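Long-range contacts in Cbm77-rfpl (Ruminococcus flavefaciens, PDB 5FU5), which probably binds plant cell-wall polysaccharides, most likely pectin, as a carbohydrate-binding module of the Ruminococcus flavefaciens cellulosome: residues 10-15 / 44-49; 57-62 / 111-116; 64-69 / 87-92. All coordinates share one frame; numbering follows the deposited sequence.

Interaction 1. Residues 10-15 / 44-49; sequences HDFTAN and QCLKME
Phe12 and Leu46 carry the apolar half of this contact, in which ring packing and polar bonds both join the turn after strand 4-11 to strand 40-47. The CB of Leu46 lies over one face of the Phe12 ring in a CH-pi contact, 4.0 Å from the centroid and offset toward the rim by CD1 and CE1. On the opposite face His10 CD2 sits over the ring centre, 3.4 Å above the plane, so the phenyl is clasped between an aliphatic group and an imidazole edge; Ile24 and Met111 also touch it. Replacing Phe12 with an alanine removes both faces, which is likely to open a gap between Leu46 CB and the His10 edge.

The polar bonds gather on Thr13. With OG1 anti to its own carbonyl carbon (chi1 -57°), the hydroxyl accepts from Gln44 N at 3.0 Å in a nearly straight bond (169°), and also takes the N-H of Thr43. It donates to a water 2.7 Å from Thr13 OG1, which in turn donates to Gln44 O.

Within 10-15, Asp11 is the N-cap of a short, weakly bonded helical turn: its OD1 takes Ala14 N from above the carboxylate plane at 3.1 Å, and Thr13 N weakly. This is consistent with the cap holding the turn in the shape that presents Thr13, whose hydroxyl, as double acceptor and single donor, ties strand 40-47 to that turn.

Interaction 2. Residues 57-62 / 111-116; sequences TAPSAG and MEYAAL
Tyr113 reaches from strand 107-116 into the turn that joins strands 53-58 and 62-68, and three hydrogen bonds fasten that turn. The phenol OH donates to Ser60 O at 2.7 Å, approaching in the carbonyl plane, with the oxygen near the plane of the ring at its edge. CG anti to the backbone N (chi1 -175°) directs the ring toward the turn. The second bond runs the other way across the contact: Ser60 OG donates to Leu116 O at 2.6 Å, on a lone pair. Its torsion of 57° sets the hydroxyl between the backbone N and the carbonyl carbon, turned to meet that strand end. The third is backbone only, Leu116 N to Ala61 O at 2.8 Å and almost straight.

Gly62 and Ala115 form the one antiparallel non-hydrogen-bonded pair between the two segments, where strand 62-68 begins to run beside 107-116. The CA of Gly62 comes within 3.1 Å of Ala114 O in a CA-H...O contact. The approach leaves no room for a side chain, since a CB on Gly62 would fall on that same carbonyl oxygen.

Apolar contacts are lighter. The CB of Ala58 rests 3.5 Å from Tyr113 CZ, and the CG of Pro59 lies 4.1 Å from Ala115 CB. Outside the two segments, Phe56 meets the tyrosine ring with planes at about 45°, Leu64 touches its side chain, and Tyr8 reaches both Pro59 and Ala115.

A phenol whose carbon skeleton is packed among apolar groups thus spends its hydroxyl proton on a turn carbonyl, which joins the core to the connection between two strands; a hydroxyl and an amide close the rest near the chain end.

Interaction 3. Residues 64-69 / 87-92; sequences LTLVFA and GIITVD
Leu64 and Val91 open a run of five backbone hydrogen bonds between strands 62-68 and 88-93. Leu64 N gives to Val91 O at 2.8 Å and Leu64 O receives Val91 N, which makes an antiparallel hydrogen-bonded pair; Leu66 and Ile89 repeat the exchange, with Ile89 N and Leu66 O 2.9 Å apart. At the far end Phe68 N reaches Gly87 O at 2.8 Å, the straightest of the five (172°). Several acceptors also take a CA-H: Leu64 O has Thr90 CA at 3.2 Å, and Ile89 O has Thr65 CA at 3.3 Å. A backbone at phi 86° suits the glycine at Gly87, which precedes the strand and gives its O to Phe68 N.

Between these pairs, Thr65 and Val67 turn their amide groups to the other neighbour: Thr65 bonds with Glu112, and Val67 with Phe109 and Tyr110. Strand 62-68 is therefore an interior strand of the antiparallel sheet, serving 88-93 on one edge and 107-116 on the other, consistent with a galactose-binding-domain-like all-beta module.

The side chains divide between two faces. Leu64, Leu66, Ile89 and Val91 share one face, and the ring of Phe68 comes alongside Ile89: with CG beside the backbone N (chi1 -57°), it leans toward 87-92 and its CE1 meets Ile89 CD1 at 3.5 Å. Gly87 O lies at the edge of this ring, in its plane. On the other face the CG2 methyls of Thr65 and Ile88 approach to 3.8 Å, while Thr65 and Thr90 run alongside each other, OG1 of Thr65 4.0 Å from Thr90 CG2. Tyr37 touches Thr65, Val67 and Ile88 on that face.

How the interactions relate
The three contacts meet along strand 107-116. Strands 4-11 and 40-47 of interaction 1 both flank it in the sheet, interaction 2 contains its end, and interaction 3 hydrogen-bonds to it through Thr65; Met48 of interaction 1 also packs on Phe68 of interaction 3. Interaction 3, nearest the chain centre, is regular sheet, with mostly buried side chains and backbone bonds doing the work. Interaction 1, also largely buried, leans on ring packing with a few side-chain bonds and a water. Interaction 2 is the most peripheral and only partly buried; side-chain hydroxyls secure a turn there. It encloses interaction 3 in the chain, while interaction 1 comes earlier and lies across the chain's centre from interaction 2.

Interaction 1. Residues 10-15 / 44-49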
# COMPACT_ATOMS: atom_id res chain seq x y z
N HIS A 10 -2.51 3.71 6.15
CA HIS A 10 -2.18 4.97 5.53
C HIS A 10 -3.16 5.28 4.43
O HIS A 10 -3.27 4.54 3.45
CB HIS A 10 -0.77 5.01 4.96
CG HIS A 10 -0.39 6.38 4.51
ND1 HIS A 10 -0.15 7.41 5.39
CD2 HIS A 10 -0.35 6.92 3.27
CE1 HIS A 10 0.05 8.52 4.71
NE2 HIS A 10 -0.07 8.26 3.43
N ASP A 11 -3.85 6.44 4.59
CA ASP A 11 -4.82 6.94 3.65
C ASP A 11 -4.15 8.10 2.93
O ASP A 11 -3.80 9.16 3.57
CB ASP A 11 -6.07 7.37 4.45
CG ASP A 11 -7.12 8.05 3.65
OD1 ASP A 11 -6.87 8.55 2.56
OD2 ASP A 11 -8.28 8.14 4.20
N PHE A 12 -3.86 7.93 1.63
CA PHE A 12 -3.18 8.97 0.88
C PHE A 12 -3.97 10.25 0.63
O PHE A 12 -3.37 11.28 0.35
CB PHE A 12 -2.64 8.41 -0.47
CG PHE A 12 -1.46 7.49 -0.30
CD1 PHE A 12 -0.15 7.96 -0.20
CD2 PHE A 12 -1.67 6.12 -0.21
CE1 PHE A 12 0.90 7.06 -0.03
CE2 PHE A 12 -0.63 5.26 -0.05
CZ PHE A 12 0.66 5.72 0.05
N THR A 13 -5.29 10.17 0.70
CA THR A 13 -6.14 11.36 0.61
C THR A 13 -6.07 12.18 1.90
O THR A 13 -5.82 13.36 1.84
CB THR A 13 -7.60 10.99 0.25
OG1 THR A 13 -7.64 10.25 -1.00
CG2 THR A 13 -8.42 12.23 0.10
N ALA A 14 -6.24 11.54 3.05
CA ALA A 14 -6.24 12.26 4.32
C ALA A 14 -4.88 12.78 4.72
O ALA A 14 -4.78 13.85 5.30
CB ALA A 14 -6.79 11.40 5.42
N ASN A 15 -3.82 12.00 4.40
CA ASN A 15 -2.51 12.22 5.00
C ASN A 15 -1.36 12.32 4.01
O ASN A 15 -0.21 12.42 4.40
CB ASN A 15 -2.20 11.18 6.07
CG ASN A 15 -3.14 11.28 7.28
OD1 ASN A 15 -3.92 10.37 7.56
ND2 ASN A 15 -3.09 12.40 7.96
N GLN A 44 -6.94 11.02 -3.86
CA GLN A 44 -5.55 11.42 -4.00
C GLN A 44 -4.69 10.19 -3.82
O GLN A 44 -4.76 9.51 -2.80
CB GLN A 44 -5.15 12.51 -3.01
CG GLN A 44 -3.70 12.90 -3.10
CD GLN A 44 -3.36 14.00 -2.14
OE1 GLN A 44 -3.30 13.77 -0.90
NE2 GLN A 44 -3.12 15.15 -2.66
N CYS A 45 -3.86 9.90 -4.85
CA CYS A 45 -3.02 8.70 -4.83
C CYS A 45 -1.54 9.04 -4.80
O CYS A 45 -1.14 10.17 -5.10
CB CYS A 45 -3.33 7.91 -6.08
SG CYS A 45 -3.00 8.75 -7.65
N LEU A 46 -0.75 8.00 -4.48
CA LEU A 46 0.67 7.97 -4.75
C LEU A 46 0.82 7.32 -6.15
O LEU A 46 0.34 6.20 -6.37
CB LEU A 46 1.38 7.16 -3.69
CG LEU A 46 2.91 7.19 -3.73
CD1 LEU A 46 3.38 8.51 -3.12
CD2 LEU A 46 3.48 5.99 -2.98
N LYS A 47 1.42 8.07 -7.06
CA LYS A 47 1.71 7.54 -8.40
C LYS A 47 2.80 6.48 -8.25
O LYS A 47 3.77 6.69 -7.53
CB LYS A 47 2.15 8.66 -9.33
CG LYS A 47 1.09 9.75 -9.55
CD LYS A 47 1.53 10.83 -10.54
CE LYS A 47 2.62 11.71 -10.01
NZ LYS A 47 2.96 12.87 -10.89
N MET A 48 2.62 5.32 -8.91
CA MET A 48 3.68 4.31 -8.88
C MET A 48 4.66 4.59 -10.00
O MET A 48 4.41 4.23 -11.13
CB MET A 48 3.12 2.90 -8.92
CG MET A 48 2.12 2.62 -7.82
SD MET A 48 2.79 2.30 -6.18
CE MET A 48 3.99 3.56 -5.86
N GLU A 49 5.74 5.31 -9.66
CA GLU A 49 6.73 5.72 -10.64
C GLU A 49 8.06 5.04 -10.41
O GLU A 49 8.29 4.38 -9.38
CB GLU A 49 6.91 7.24 -10.60
CG GLU A 49 5.61 8.05 -10.81
CD GLU A 49 5.78 9.53 -10.52
OE1 GLU A 49 5.82 9.88 -9.34
OE2 GLU A 49 5.87 10.35 -11.44
O HOH W 1 -6.34 7.94 -1.36

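Interaction 2. Residues 57-62 / 111-116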
# COMPACT_ATOMS: atom_id res chain seq x y z
N THR A 57 8.88 -1.42 8.67
CA THR A 57 9.31 -2.57 9.43
C THR A 57 8.07 -3.21 10.06
O THR A 57 7.37 -2.60 10.87
CB THR A 57 10.37 -2.21 10.47
OG1 THR A 57 11.52 -1.65 9.84
CG2 THR A 57 10.83 -3.49 11.25
N ALA A 58 7.75 -4.43 9.60
CA ALA A 58 6.69 -5.22 10.17
C ALA A 58 7.11 -5.64 11.55
O ALA A 58 8.14 -6.30 11.70
CB ALA A 58 6.38 -6.46 9.32
N PRO A 59 6.31 -5.30 12.59
CA PRO A 59 6.70 -5.71 13.94
C PRO A 59 6.45 -7.19 14.28
O PRO A 59 7.01 -7.71 15.26
CB PRO A 59 5.83 -4.83 14.82
CG PRO A 59 4.66 -4.48 14.01
CD PRO A 59 5.11 -4.46 12.60
N SER A 60 5.62 -7.83 13.43
CA SER A 60 5.35 -9.23 13.47
C SER A 60 4.83 -9.65 12.10
O SER A 60 4.53 -8.80 11.27
CB SER A 60 4.36 -9.58 14.57
OG SER A 60 3.15 -8.85 14.41
N ALA A 61 4.74 -10.98 11.89
CA ALA A 61 4.21 -11.47 10.62
C ALA A 61 2.74 -11.06 10.50
O ALA A 61 2.04 -10.80 11.49
CB ALA A 61 4.34 -12.97 10.53
N GLY A 62 2.25 -11.02 9.28
CA GLY A 62 0.95 -10.48 9.00
C GLY A 62 0.68 -10.29 7.54
O GLY A 62 1.24 -10.99 6.70
N MET A 111 -3.29 1.87 2.07
CA MET A 111 -2.58 0.68 2.46
C MET A 111 -2.72 0.39 3.93
O MET A 111 -2.98 1.28 4.76
CB MET A 111 -1.13 0.73 2.01
CG MET A 111 -0.28 1.80 2.61
SD MET A 111 1.42 1.82 1.97
CE MET A 111 1.74 3.38 2.75
N GLU A 112 -2.65 -0.91 4.24
CA GLU A 112 -2.76 -1.41 5.60
C GLU A 112 -1.81 -2.56 5.81
O GLU A 112 -1.64 -3.37 4.93
CB GLU A 112 -4.19 -1.88 5.90
CG GLU A 112 -4.20 -2.86 7.06
CD GLU A 112 -5.54 -3.11 7.65
OE1 GLU A 112 -6.58 -2.89 6.97
OE2 GLU A 112 -5.52 -3.54 8.81
N TYR A 113 -1.21 -2.61 6.99
CA TYR A 113 -0.43 -3.76 7.42
C TYR A 113 -1.08 -4.26 8.69
O TYR A 113 -1.12 -3.54 9.69
CB TYR A 113 1.07 -3.44 7.65
CG TYR A 113 1.81 -4.69 7.96
CD1 TYR A 113 1.98 -5.67 6.97
CD2 TYR A 113 2.22 -5.01 9.25
CE1 TYR A 113 2.59 -6.88 7.25
CE2 TYR A 113 2.83 -6.24 9.54
CZ TYR A 113 3.03 -7.16 8.49
OH TYR A 113 3.62 -8.37 8.74
N ALA A 114 -1.57 -5.50 8.65
CA ALA A 114 -2.22 -6.18 9.79
C ALA A 114 -1.21 -7.12 10.39
O ALA A 114 -0.92 -8.14 9.80
CB ALA A 114 -3.46 -6.92 9.34
N ALA A 115 -0.71 -6.79 11.57
CA ALA A 115 0.33 -7.52 12.25
C ALA A 115 -0.28 -8.46 13.26
O ALA A 115 -1.11 -8.04 14.08
CB ALA A 115 1.28 -6.57 12.95
N LEU A 116 0.13 -9.72 13.24
CA LEU A 116 -0.38 -10.73 14.17
C LEU A 116 0.18 -10.58 15.57
O LEU A 116 1.28 -10.11 15.76
CB LEU A 116 0.04 -12.13 13.64
CG LEU A 116 -0.60 -12.58 12.33
CD1 LEU A 116 0.04 -13.88 11.80
CD2 LEU A 116 -2.08 -12.78 12.48

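Interaction 3. Residues 64-69 / 87-92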
# COMPACT_ATOMS: atom_id res chain seq x y z
N LEU A 64 -0.12 -7.47 4.32
CA LEU A 64 -0.16 -6.18 3.67
C LEU A 64 -1.30 -6.11 2.65
O LEU A 64 -1.43 -7.01 1.82
CB LEU A 64 1.19 -5.89 3.00
CG LEU A 64 1.29 -4.58 2.19
CD1 LEU A 64 1.35 -3.34 3.08
CD2 LEU A 64 2.52 -4.63 1.29
N THR A 65 -2.12 -5.04 2.71
CA THR A 65 -3.13 -4.75 1.74
C THR A 65 -2.87 -3.42 1.08
O THR A 65 -2.59 -2.42 1.75
CB THR A 65 -4.54 -4.72 2.41
OG1 THR A 65 -4.84 -5.97 3.01
CG2 THR A 65 -5.65 -4.36 1.45
N LEU A 66 -2.92 -3.40 -0.25
CA LEU A 66 -2.65 -2.22 -1.10
C LEU A 66 -3.83 -2.03 -2.01
O LEU A 66 -4.25 -2.97 -2.68
CB LEU A 66 -1.39 -2.37 -1.94
CG LEU A 66 -0.12 -2.65 -1.18
CD1 LEU A 66 0.97 -2.95 -2.21
CD2 LEU A 66 0.26 -1.50 -0.28
N VAL A 67 -4.41 -0.82 -2.04
CA VAL A 67 -5.65 -0.56 -2.80
C VAL A 67 -5.36 0.48 -3.88
O VAL A 67 -4.87 1.59 -3.56
CB VAL A 67 -6.77 -0.04 -1.88
CG1 VAL A 67 -8.05 0.26 -2.67
CG2 VAL A 67 -7.02 -0.98 -0.69
N PHE A 68 -5.61 0.09 -5.15
CA PHE A 68 -5.35 0.90 -6.33
C PHE A 68 -6.65 1.31 -7.06
O PHE A 68 -7.72 0.72 -6.81
CB PHE A 68 -4.46 0.12 -7.30
CG PHE A 68 -3.16 -0.33 -6.72
CD1 PHE A 68 -3.09 -1.49 -5.93
CD2 PHE A 68 -1.98 0.39 -6.96
CE1 PHE A 68 -1.88 -1.93 -5.44
CE2 PHE A 68 -0.76 -0.06 -6.46
CZ PHE A 68 -0.72 -1.21 -5.69
N ALA A 69 -6.54 2.27 -7.98
CA ALA A 69 -7.65 2.56 -8.92
C ALA A 69 -7.88 1.42 -9.92
O ALA A 69 -9.02 1.15 -10.32
CB ALA A 69 -7.40 3.85 -9.67
N GLY A 87 -8.51 -4.58 -7.89
CA GLY A 87 -7.86 -3.37 -7.41
C GLY A 87 -7.12 -3.52 -6.08
O GLY A 87 -6.49 -2.56 -5.61
N ILE A 88 -7.11 -4.73 -5.51
CA ILE A 88 -6.54 -4.96 -4.19
C ILE A 88 -5.39 -5.99 -4.30
O ILE A 88 -5.60 -7.13 -4.76
CB ILE A 88 -7.62 -5.45 -3.19
CG1 ILE A 88 -8.71 -4.38 -3.01
CG2 ILE A 88 -6.98 -5.78 -1.87
CD1 ILE A 88 -9.91 -4.84 -2.23
N ILE A 89 -4.19 -5.60 -3.84
CA ILE A 89 -3.09 -6.52 -3.64
C ILE A 89 -3.04 -6.92 -2.19
O ILE A 89 -3.12 -6.05 -1.30
CB ILE A 89 -1.75 -5.90 -4.04
CG1 ILE A 89 -1.76 -5.67 -5.56
CG2 ILE A 89 -0.58 -6.74 -3.54
CD1 ILE A 89 -0.49 -5.10 -6.14
N THR A 90 -2.91 -8.22 -1.91
CA THR A 90 -2.63 -8.71 -0.58
C THR A 90 -1.37 -9.53 -0.63
O THR A 90 -1.16 -10.35 -1.54
CB THR A 90 -3.75 -9.54 0.06
OG1 THR A 90 -4.07 -10.64 -0.78
CG2 THR A 90 -4.99 -8.76 0.21
N VAL A 91 -0.53 -9.34 0.35
CA VAL A 91 0.74 -10.05 0.46
C VAL A 91 0.98 -10.39 1.92
O VAL A 91 0.96 -9.50 2.76
CB VAL A 91 1.98 -9.25 -0.01
CG1 VAL A 91 3.18 -10.22 -0.11
CG2 VAL A 91 1.79 -8.50 -1.33
N ASP A 92 1.26 -11.65 2.21
CA ASP A 92 1.60 -12.09 3.52
C ASP A 92 3.09 -11.91 3.72
O ASP A 92 3.87 -12.29 2.85
CB ASP A 92 1.17 -13.53 3.75
CG ASP A 92 -0.36 -13.70 3.78
OD1 ASP A 92 -1.13 -12.76 3.59
OD2 ASP A 92 -0.83 -14.79 3.98